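Gamma-glutamylcyclotransferase (Homo sapiens, PDB 3CRY) catalyses the release of 5-oxoproline from gamma-glutamyl dipeptides, may contribute to glutathione homeostasis, and can induce cytochrome c release from mitochondria. Local coordinates at residues 17-22 and 84-89; 41-46 and 78-83; 105-110 and 121-126. The protein carries 1 engineered substitution. All coordinates share one frame; numbering follows the deposited sequence. Where two conformers were deposited one is given.

Interaction 1. Residues 17-22 and 84-89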
loop_
_atom_site.group_PDB
_atom_site.type_symbol
_atom_site.label_atom_id
_atom_site.label_comp_id
_atom_site.label_asym_id
_atom_site.label_seq_id
_atom_site.Cartn_x
_atom_site.Cartn_y
_atom_site.Cartn_z
ATOM N N PHE A 17 7.452 11.698 12.965
ATOM C CA PHE A 17 7.302 11.162 11.622
ATOM C C PHE A 17 6.449 12.124 10.798
ATOM O O PHE A 17 5.750 12.965 11.353
ATOM C CB PHE A 17 6.707 9.743 11.634
ATOM C CG PHE A 17 5.240 9.686 11.962
ATOM C CD1 PHE A 17 4.803 9.727 13.291
ATOM C CD2 PHE A 17 4.290 9.587 10.941
ATOM C CE1 PHE A 17 3.450 9.655 13.605
ATOM C CE2 PHE A 17 2.927 9.525 11.241
ATOM C CZ PHE A 17 2.498 9.561 12.568
ATOM N N LEU A 18 6.511 11.981 9.482
ATOM C CA LEU A 18 5.742 12.848 8.578
ATOM C C LEU A 18 4.605 12.040 7.963
ATOM O O LEU A 18 4.796 10.882 7.578
ATOM C CB LEU A 18 6.648 13.402 7.480
ATOM C CG LEU A 18 7.850 14.233 7.946
ATOM C CD1 LEU A 18 8.678 14.634 6.773
ATOM C CD2 LEU A 18 7.386 15.468 8.728
ATOM N N TYR A 19 3.431 12.666 7.875
ATOM C CA TYR A 19 2.195 12.014 7.423
ATOM C C TYR A 19 1.628 12.821 6.240
ATOM O O TYR A 19 1.409 14.014 6.362
ATOM C CB TYR A 19 1.182 11.934 8.589
ATOM C CG TYR A 19 -0.255 11.705 8.131
ATOM C CD1 TYR A 19 -0.583 10.625 7.292
ATOM C CD2 TYR A 19 -1.284 12.544 8.545
ATOM C CE1 TYR A 19 -1.903 10.424 6.845
ATOM C CE2 TYR A 19 -2.607 12.335 8.125
ATOM C CZ TYR A 19 -2.907 11.290 7.272
ATOM O OH TYR A 19 -4.196 11.090 6.840
ATOM N N PHE A 20 1.392 12.151 5.107
ATOM C CA PHE A 20 0.870 12.810 3.903
ATOM C C PHE A 20 -0.640 12.579 3.813
ATOM O O PHE A 20 -1.102 11.430 3.634
ATOM C CB PHE A 20 1.587 12.276 2.639
ATOM C CG PHE A 20 1.049 12.818 1.329
ATOM C CD1 PHE A 20 1.369 14.123 0.916
ATOM C CD2 PHE A 20 0.251 12.016 0.488
ATOM C CE1 PHE A 20 0.875 14.646 -0.308
ATOM C CE2 PHE A 20 -0.216 12.517 -0.745
ATOM C CZ PHE A 20 0.103 13.839 -1.140
ATOM N N ALA A 21 -1.388 13.666 4.004
ATOM C CA ALA A 21 -2.863 13.641 3.907
ATOM C C ALA A 21 -3.377 14.162 2.584
ATOM O O ALA A 21 -2.922 15.193 2.123
ATOM C CB ALA A 21 -3.481 14.451 5.040
ATOM N N TYR A 22 -4.350 13.455 1.990
ATOM C CA TYR A 22 -4.958 13.890 0.734
ATOM C C TYR A 22 -6.505 13.968 0.743
ATOM O O TYR A 22 -7.118 14.335 -0.274
ATOM C CB TYR A 22 -4.473 12.969 -0.403
ATOM C CG TYR A 22 -4.759 11.507 -0.165
ATOM C CD1 TYR A 22 -6.039 10.965 -0.450
ATOM C CD2 TYR A 22 -3.776 10.660 0.355
ATOM C CE1 TYR A 22 -6.324 9.631 -0.204
ATOM C CE2 TYR A 22 -4.048 9.285 0.588
ATOM C CZ TYR A 22 -5.322 8.796 0.310
ATOM O OH TYR A 22 -5.609 7.472 0.533
ATOM N N TRP A 84 1.893 16.526 7.407
ATOM C CA TRP A 84 1.793 16.813 8.840
ATOM C C TRP A 84 2.956 16.200 9.614
ATOM O O TRP A 84 3.327 15.049 9.377
ATOM C CB TRP A 84 0.485 16.243 9.418
ATOM C CG TRP A 84 -0.766 16.837 8.817
ATOM C CD1 TRP A 84 -1.523 16.299 7.816
ATOM C CD2 TRP A 84 -1.389 18.082 9.173
ATOM N NE1 TRP A 84 -2.581 17.129 7.520
ATOM C CE2 TRP A 84 -2.527 18.231 8.338
ATOM C CE3 TRP A 84 -1.105 19.080 10.129
ATOM C CZ2 TRP A 84 -3.389 19.359 8.415
ATOM C CZ3 TRP A 84 -1.957 20.203 10.205
ATOM C CH2 TRP A 84 -3.086 20.330 9.341
ATOM N N LYS A 85 3.513 16.956 10.562
ATOM C CA LYS A 85 4.521 16.397 11.469
ATOM C C LYS A 85 3.826 15.921 12.737
ATOM O O LYS A 85 3.087 16.685 13.389
ATOM C CB LYS A 85 5.564 17.460 11.819
ATOM C CG LYS A 85 6.746 16.933 12.632
ATOM C CD LYS A 85 7.700 18.099 12.885
ATOM C CE LYS A 85 9.091 17.631 13.238
ATOM N NZ LYS A 85 9.878 18.804 13.741
ATOM N N MET A 86 4.063 14.661 13.085
ATOM C CA MET A 86 3.419 14.039 14.241
ATOM C C MET A 86 4.434 13.314 15.121
ATOM O O MET A 86 5.507 12.916 14.635
ATOM C CB MET A 86 2.340 13.075 13.749
ATOM C CG MET A 86 1.135 13.798 13.136
ATOM S SD MET A 86 -0.080 12.684 12.398
ATOM C CE MET A 86 -0.771 11.977 13.877
ATOM N N ASN A 87 4.121 13.148 16.404
ATOM C CA ASN A 87 4.992 12.361 17.282
ATOM C C ASN A 87 4.856 10.864 17.020
ATOM O O ASN A 87 3.765 10.370 16.746
ATOM C CB ASN A 87 4.746 12.665 18.762
ATOM C CG ASN A 87 5.851 12.110 19.654
ATOM O OD1 ASN A 87 5.870 10.922 19.978
ATOM N ND2 ASN A 87 6.787 12.967 20.035
ATOM N N LYS A 88 5.970 10.137 17.085
ATOM C CA LYS A 88 5.930 8.688 16.832
ATOM C C LYS A 88 5.016 7.934 17.814
ATOM O O LYS A 88 4.494 6.864 17.494
ATOM C CB LYS A 88 7.339 8.083 16.763
ATOM C CG LYS A 88 7.973 8.222 15.389
ATOM C CD LYS A 88 9.319 7.508 15.308
ATOM C CE LYS A 88 9.996 7.795 13.980
ATOM N NZ LYS A 88 11.485 7.679 14.089
ATOM N N SER A 89 4.789 8.514 18.991
ATOM C CA SER A 89 3.780 7.995 19.937
ATOM C C SER A 89 2.341 7.922 19.380
ATOM O O SER A 89 1.461 7.263 19.980
ATOM C CB SER A 89 3.779 8.843 21.223
ATOM O OG SER A 89 3.424 10.185 20.931
#
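Phe17 with Met86, Leu18 with Lys85 and Tyr19 with Trp84 are cross-strand pairs in the antiparallel β-barrel of this enzyme, illustrating how one strand pairing carries a packed and a solvent face. The first and third pairs are hydrogen-bonded through the backbone in both directions, as in Phe17 N to Met86 O at 2.8 Å; the middle pair is not.

Packing is dense on the face of Phe17, Tyr19, Trp84 and Met86. The thioether of Met86 runs beside both Phe17 and Tyr19 and points the same way, with SD 4.1 Å from Phe17 CZ and 4.0 Å from Tyr19 CD2, a double Met-aromatic contact oblique to each ring. With its CG set between backbone N and carbonyl carbon (chi1 73°), Phe17 lays its ring alongside Met86; CE1 comes 3.6 Å from Met86 CB, and Asn87 O lies at the ring edge, in plane. A serine in place of Phe17 is likely to leave Met86 SD with Tyr19 alone of its two aromatic partners here and open a gap toward Leu91 and Leu94 of helix 91-97. The rings of Tyr19 and Trp84 are slid apart with planes at 25°, so CD2 of Tyr19 merely brushes CD1 of Trp84. Asn25 binds both polar ends, its side-chain ND2 pairing with Tyr19 OH and its backbone O with Trp84 NE1. The side chain of Tyr19, inferred to bind substrate, lies about 4 Å from that of Gln98, an engineered residue at the position of the catalytic proton acceptor.

The opposite face is looser: Leu18 CD2 meets Lys85 CB at 4.1 Å, beyond which the extended lysine leads away. Exposed Lys88 follows past the strand end. Back on the packed side, Ala21 CB abuts the indole edge, in plane, 3.8 Å from Trp84 NE1.

Interaction 2. Residues 41-46 and 78-83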
loop_
_atom_site.group_PDB
_atom_site.type_symbol
_atom_site.label_atom_id
_atom_site.label_comp_id
_atom_site.label_asym_id
_atom_site.label_seq_id
_atom_site.Cartn_x
_atom_site.Cartn_y
_atom_site.Cartn_z
ATOM N N PHE A 41 3.413 20.894 8.284
ATOM C CA PHE A 41 4.822 20.836 7.867
ATOM C C PHE A 41 5.035 21.463 6.492
ATOM O O PHE A 41 5.857 22.370 6.354
ATOM C CB PHE A 41 5.332 19.395 7.926
ATOM C CG PHE A 41 6.819 19.242 7.704
ATOM C CD1 PHE A 41 7.712 19.490 8.742
ATOM C CD2 PHE A 41 7.312 18.781 6.485
ATOM C CE1 PHE A 41 9.100 19.322 8.557
ATOM C CE2 PHE A 41 8.693 18.615 6.282
ATOM C CZ PHE A 41 9.589 18.886 7.323
ATOM N N CYS A 42 4.315 20.984 5.472
ATOM C CA CYS A 42 4.374 21.620 4.142
ATOM C C CYS A 42 3.309 21.053 3.213
ATOM O O CYS A 42 2.687 20.034 3.529
ATOM C CB CYS A 42 5.748 21.398 3.513
ATOM S SG CYS A 42 6.126 19.700 3.054
ATOM N N VAL A 43 3.099 21.743 2.086
ATOM C CA VAL A 43 2.298 21.250 0.972
ATOM C C VAL A 43 3.228 20.441 0.072
ATOM O O VAL A 43 4.393 20.803 -0.101
ATOM C CB VAL A 43 1.716 22.430 0.165
ATOM C CG1 VAL A 43 0.972 21.938 -1.074
ATOM C CG2 VAL A 43 0.769 23.243 1.055
ATOM N N ALA A 44 2.724 19.345 -0.477
ATOM C CA ALA A 44 3.565 18.492 -1.332
ATOM C C ALA A 44 2.778 17.753 -2.408
ATOM O O ALA A 44 1.558 17.550 -2.277
ATOM C CB ALA A 44 4.387 17.518 -0.479
ATOM N N ARG A 45 3.500 17.335 -3.457
ATOM C CA ARG A 45 2.910 16.645 -4.604
ATOM C C ARG A 45 3.370 15.192 -4.661
ATOM O O ARG A 45 4.576 14.907 -4.598
ATOM C CB ARG A 45 3.287 17.374 -5.914
ATOM C CG ARG A 45 2.911 16.604 -7.184
ATOM C CD ARG A 45 2.908 17.430 -8.480
ATOM N NE ARG A 45 4.116 18.219 -8.706
ATOM C CZ ARG A 45 4.233 19.131 -9.677
ATOM N NH1 ARG A 45 3.217 19.369 -10.515
ATOM N NH2 ARG A 45 5.366 19.814 -9.830
ATOM N N LEU A 46 2.403 14.275 -4.776
ATOM C CA LEU A 46 2.705 12.879 -5.034
ATOM C C LEU A 46 2.586 12.613 -6.536
ATOM O O LEU A 46 1.499 12.687 -7.120
ATOM C CB LEU A 46 1.821 11.952 -4.175
ATOM C CG LEU A 46 1.997 10.441 -4.378
ATOM C CD1 LEU A 46 3.395 9.963 -4.006
ATOM C CD2 LEU A 46 0.922 9.684 -3.583
ATOM N N GLU A 78 -1.217 13.113 -10.810
ATOM C CA GLU A 78 -0.599 13.543 -9.562
ATOM C C GLU A 78 -1.667 13.824 -8.518
ATOM O O GLU A 78 -2.832 14.050 -8.864
ATOM C CB GLU A 78 0.301 14.774 -9.757
ATOM C CG GLU A 78 -0.451 15.999 -10.221
ATOM C CD GLU A 78 0.470 17.074 -10.796
ATOM O OE1 GLU A 78 1.440 16.740 -11.536
ATOM O OE2 GLU A 78 0.208 18.259 -10.508
ATOM N N VAL A 79 -1.253 13.771 -7.255
ATOM C CA VAL A 79 -2.118 14.085 -6.120
ATOM C C VAL A 79 -1.374 15.090 -5.234
ATOM O O VAL A 79 -0.224 14.832 -4.845
ATOM C CB VAL A 79 -2.445 12.798 -5.302
ATOM C CG1 VAL A 79 -3.132 13.143 -3.978
ATOM C CG2 VAL A 79 -3.326 11.863 -6.113
ATOM N N TRP A 80 -2.016 16.221 -4.930
ATOM C CA TRP A 80 -1.457 17.180 -3.971
ATOM C C TRP A 80 -2.044 16.945 -2.590
ATOM O O TRP A 80 -3.213 16.571 -2.454
ATOM C CB TRP A 80 -1.749 18.614 -4.407
ATOM C CG TRP A 80 -0.852 19.088 -5.536
ATOM C CD1 TRP A 80 -1.072 18.950 -6.879
ATOM C CD2 TRP A 80 0.392 19.779 -5.398
ATOM N NE1 TRP A 80 -0.039 19.527 -7.592
ATOM C CE2 TRP A 80 0.874 20.038 -6.703
ATOM C CE3 TRP A 80 1.148 20.211 -4.297
ATOM C CZ2 TRP A 80 2.086 20.706 -6.934
ATOM C CZ3 TRP A 80 2.371 20.876 -4.539
ATOM C CH2 TRP A 80 2.806 21.118 -5.850
ATOM N N GLY A 81 -1.243 17.202 -1.562
ATOM C CA GLY A 81 -1.731 17.025 -0.212
ATOM C C GLY A 81 -0.937 17.855 0.780
ATOM O O GLY A 81 -0.096 18.676 0.399
ATOM N N VAL A 82 -1.223 17.613 2.056
ATOM C CA VAL A 82 -0.580 18.313 3.173
ATOM C C VAL A 82 0.254 17.300 3.942
ATOM O O VAL A 82 -0.243 16.215 4.285
ATOM C CB VAL A 82 -1.618 18.942 4.159
ATOM C CG1 VAL A 82 -0.927 19.391 5.483
ATOM C CG2 VAL A 82 -2.341 20.120 3.482
ATOM N N VAL A 83 1.507 17.670 4.200
ATOM C CA VAL A 83 2.392 16.891 5.070
ATOM C C VAL A 83 2.256 17.430 6.494
ATOM O O VAL A 83 2.476 18.637 6.746
ATOM C CB VAL A 83 3.869 16.914 4.590
ATOM C CG1 VAL A 83 4.730 16.123 5.540
ATOM C CG2 VAL A 83 3.977 16.334 3.143
#
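Val83 O accepts two backbone hydrogen bonds, from Phe41 N at 2.9 Å and from Cys42 N at 3.2 Å, the signature of a classic β bulge interrupting an otherwise regular antiparallel pairing. From the bulge onward the register is regular: Cys42, Ala44 and Leu46 form hydrogen-bonded pairs with Val83, Gly81 and Val79, and Val43 and Arg45 form the intervening non-hydrogen-bonded pairs with Val82 and Trp80.

At the far end a second doubly bound acceptor appears. Glu78 OE2 receives Arg45 NH1 and Trp80 NE1, each at 3.2 Å and both from the same face of the carboxylate. The arginine lays its aliphatic root over the indole, CB standing 3.5 Å from the centroid of the six-membered ring of Trp80 in a CH-pi contact. A bend at chi3 (50°) then turns the guanidinium back, one face over Trp80 CZ2 and an edge to the carboxylate, whose plane is 76° from its own. Salt bridge and indole bond together probably hold the carboxylate in one orientation.

On the other face, Ala44 CB meets Val83 CG2 at 3.8 Å. Here Val83 and Leu46 also pack on Phe20 of strand 16-21, and Ala44 and Leu46 on Val112 of strand 106-114, whereas Trp80 meets the ring of Tyr156 in helix 154-161.

Interaction 3. Residues 105-110 and 121-126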
loop_
_atom_site.group_PDB
_atom_site.type_symbol
_atom_site.label_atom_id
_atom_site.label_comp_id
_atom_site.label_asym_id
_atom_site.label_seq_id
_atom_site.Cartn_x
_atom_site.Cartn_y
_atom_site.Cartn_z
ATOM N N TYR A 105 -7.935 0.493 5.029
ATOM C CA TYR A 105 -6.754 1.056 4.380
ATOM C C TYR A 105 -5.544 0.230 4.787
ATOM O O TYR A 105 -5.547 -0.432 5.837
ATOM C CB TYR A 105 -6.513 2.495 4.849
ATOM C CG TYR A 105 -7.505 3.543 4.331
ATOM C CD1 TYR A 105 -8.709 3.770 4.994
ATOM C CD2 TYR A 105 -7.221 4.302 3.206
ATOM C CE1 TYR A 105 -9.602 4.746 4.552
ATOM C CE2 TYR A 105 -8.110 5.289 2.737
ATOM C CZ TYR A 105 -9.300 5.493 3.415
ATOM O OH TYR A 105 -10.174 6.444 2.981
ATOM N N VAL A 106 -4.506 0.289 3.951
ATOM C CA VAL A 106 -3.194 -0.244 4.296
ATOM C C VAL A 106 -2.234 0.930 4.500
ATOM O O VAL A 106 -2.416 2.014 3.879
ATOM C CB VAL A 106 -2.686 -1.231 3.210
ATOM C CG1 VAL A 106 -2.304 -0.474 1.932
ATOM C CG2 VAL A 106 -1.507 -2.055 3.748
ATOM N N VAL A 107 -1.250 0.755 5.394
ATOM C CA VAL A 107 -0.178 1.736 5.564
ATOM C C VAL A 107 0.783 1.679 4.387
ATOM O O VAL A 107 1.232 0.590 4.013
ATOM C CB VAL A 107 0.647 1.484 6.875
ATOM C CG1 VAL A 107 1.825 2.440 6.956
ATOM C CG2 VAL A 107 -0.233 1.571 8.102
ATOM N N ILE A 108 1.078 2.835 3.802
ATOM C CA ILE A 108 2.101 2.940 2.737
ATOM C C ILE A 108 3.229 3.904 3.120
ATOM O O ILE A 108 3.099 4.707 4.059
ATOM C CB ILE A 108 1.488 3.398 1.388
ATOM C CG1 ILE A 108 0.883 4.814 1.484
ATOM C CG2 ILE A 108 0.481 2.352 0.862
ATOM C CD1 ILE A 108 0.300 5.303 0.146
ATOM N N GLU A 109 4.336 3.839 2.378
ATOM C CA GLU A 109 5.372 4.867 2.445
ATOM C C GLU A 109 5.399 5.494 1.066
ATOM O O GLU A 109 5.338 4.778 0.056
ATOM C CB GLU A 109 6.755 4.253 2.753
ATOM C CG GLU A 109 7.889 5.277 2.905
ATOM C CD GLU A 109 9.229 4.596 3.107
ATOM O OE1 GLU A 109 9.446 4.038 4.195
ATOM O OE2 GLU A 109 10.021 4.586 2.150
ATOM N N VAL A 110 5.417 6.819 1.013
ATOM C CA VAL A 110 5.521 7.521 -0.271
ATOM C C VAL A 110 6.589 8.596 -0.228
ATOM O O VAL A 110 6.933 9.087 0.835
ATOM C CB VAL A 110 4.174 8.158 -0.718
ATOM C CG1 VAL A 110 3.160 7.082 -1.105
ATOM C CG2 VAL A 110 3.633 9.086 0.354
ATOM N N THR A 121 10.097 11.869 2.601
ATOM C CA THR A 121 9.523 10.523 2.822
ATOM C C THR A 121 8.396 10.561 3.858
ATOM O O THR A 121 8.610 10.994 5.003
ATOM C CB THR A 121 10.610 9.501 3.226
ATOM O OG1 THR A 121 11.628 9.492 2.215
ATOM C CG2 THR A 121 10.030 8.092 3.385
ATOM N N CYS A 122 7.209 10.070 3.478
ATOM C CA CYS A 122 6.024 10.164 4.340
ATOM C C CYS A 122 5.276 8.849 4.550
ATOM O O CYS A 122 5.247 8.003 3.664
ATOM C CB CYS A 122 5.004 11.134 3.729
ATOM S SG CYS A 122 5.564 12.833 3.585
ATOM N N ARG A 123 4.647 8.718 5.713
ATOM C CA ARG A 123 3.614 7.692 5.923
ATOM C C ARG A 123 2.300 8.183 5.290
ATOM O O ARG A 123 1.977 9.373 5.349
ATOM C CB ARG A 123 3.426 7.466 7.426
ATOM C CG ARG A 123 2.530 6.270 7.844
ATOM C CD ARG A 123 2.411 6.228 9.372
ATOM N NE ARG A 123 1.861 4.964 9.899
ATOM C CZ ARG A 123 2.588 3.852 10.095
ATOM N NH1 ARG A 123 3.881 3.819 9.787
ATOM N NH2 ARG A 123 2.016 2.756 10.588
ATOM N N SER A 124 1.570 7.272 4.651
ATOM C CA SER A 124 0.212 7.556 4.179
ATOM C C SER A 124 -0.596 6.262 4.208
ATOM O O SER A 124 -0.167 5.274 4.846
ATOM C CB SER A 124 0.234 8.191 2.763
ATOM O OG SER A 124 -0.990 8.890 2.509
ATOM N N TYR A 125 -1.753 6.270 3.533
ATOM C CA TYR A 125 -2.741 5.180 3.548
ATOM C C TYR A 125 -3.432 5.134 2.215
ATOM O O TYR A 125 -3.663 6.182 1.607
ATOM C CB TYR A 125 -3.815 5.420 4.622
ATOM C CG TYR A 125 -3.226 5.486 6.016
ATOM C CD1 TYR A 125 -3.090 4.325 6.782
ATOM C CD2 TYR A 125 -2.768 6.700 6.543
ATOM C CE1 TYR A 125 -2.528 4.373 8.063
ATOM C CE2 TYR A 125 -2.202 6.756 7.821
ATOM C CZ TYR A 125 -2.088 5.585 8.563
ATOM O OH TYR A 125 -1.530 5.648 9.809
ATOM N N LEU A 126 -3.753 3.918 1.762
ATOM C CA LEU A 126 -4.679 3.774 0.633
ATOM C C LEU A 126 -5.508 2.491 0.729
ATOM O O LEU A 126 -5.164 1.575 1.498
ATOM C CB LEU A 126 -3.926 3.901 -0.701
ATOM C CG LEU A 126 -2.798 2.876 -0.965
ATOM C CD1 LEU A 126 -3.305 1.467 -1.244
ATOM C CD2 LEU A 126 -1.930 3.383 -2.139
#
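Val106 N donates to Leu126 O at 2.8 Å, matched at the other end of the pairing by Cys122 N to Val110 O, also 2.8 Å and nearly straight at 171°. Between these ends runs the regular ladder of a β hairpin, strands 106-114 and 119-126, a worked example of how the two faces of a hairpin can be given to different tasks.

One face is mostly apolar. CG1 of Ile108 occupies the position between its backbone N and carbonyl carbon (chi1 63°), directing the extended CG1-CD1 arm over the partner strand so that CD1 reaches Leu126 CD2 at 3.7 Å, the two side chains crossing at about a right angle. Both rest on Ile71 of strand 68-74. Ser124 shares this side, and its OG bonds Phe20 O.

The other face is charged and aromatic. The guanidinium of Arg123 lies flat over a methyl, Val107 CG1 being 3.5 Å from Arg123 CZ and above the centre of the group, while the sister methyl CG2 touches Tyr125 CE1 at 3.6 Å. Asp95 of helix 91-97 takes a salt bridge from Arg123 NH2 and a hydrogen bond from Tyr125 OH, and probably steadies both. Across the dimer interface, Arg123 NH2 also bridges to Glu109 of the second subunit, and Glu109 to Arg123 of that subunit. Since residues 107-109 pair antiparallel with a strand there, the sheet continues through the homodimer interface. Within the hairpin, Glu109 CG leans on Thr121 CG2 at 3.6 Å.

Tyr105 marks the active-site end. Its side chain packs on the engineered Gln98 and lies about 3 Å from an acetate, probably from the crystallisation liquor; its OH is held by Ala69 O, and its CD2 meets Tyr125 CB at 3.9 Å.

Overall arrangement
All three contacts belong to one antiparallel sheet, ordered 16-21, 77-87, 39-46, 106-114, 119-126. Interactions 1 and 2, centres about 12 Å apart, share strand 77-87; interaction 2 falls within the span interaction 1 brackets, and interaction 3 follows both. Strands 16-21 and 119-126 stand last in that order, yet the centres of interactions 1 and 3 lie about 10 Å apart (those of 2 and 3 about 13 Å), and backbone hydrogen bonds of Arg123 with Leu18 and Phe20 close the sheet as a barrel. Phe20 O with Ser124 OG and Tyr22 OH with Tyr125 O reinforce this seam. Strand 16-21, carrying inferred substrate-binding residues, is thus held between strand 77-87 and the dimer-forming hairpin.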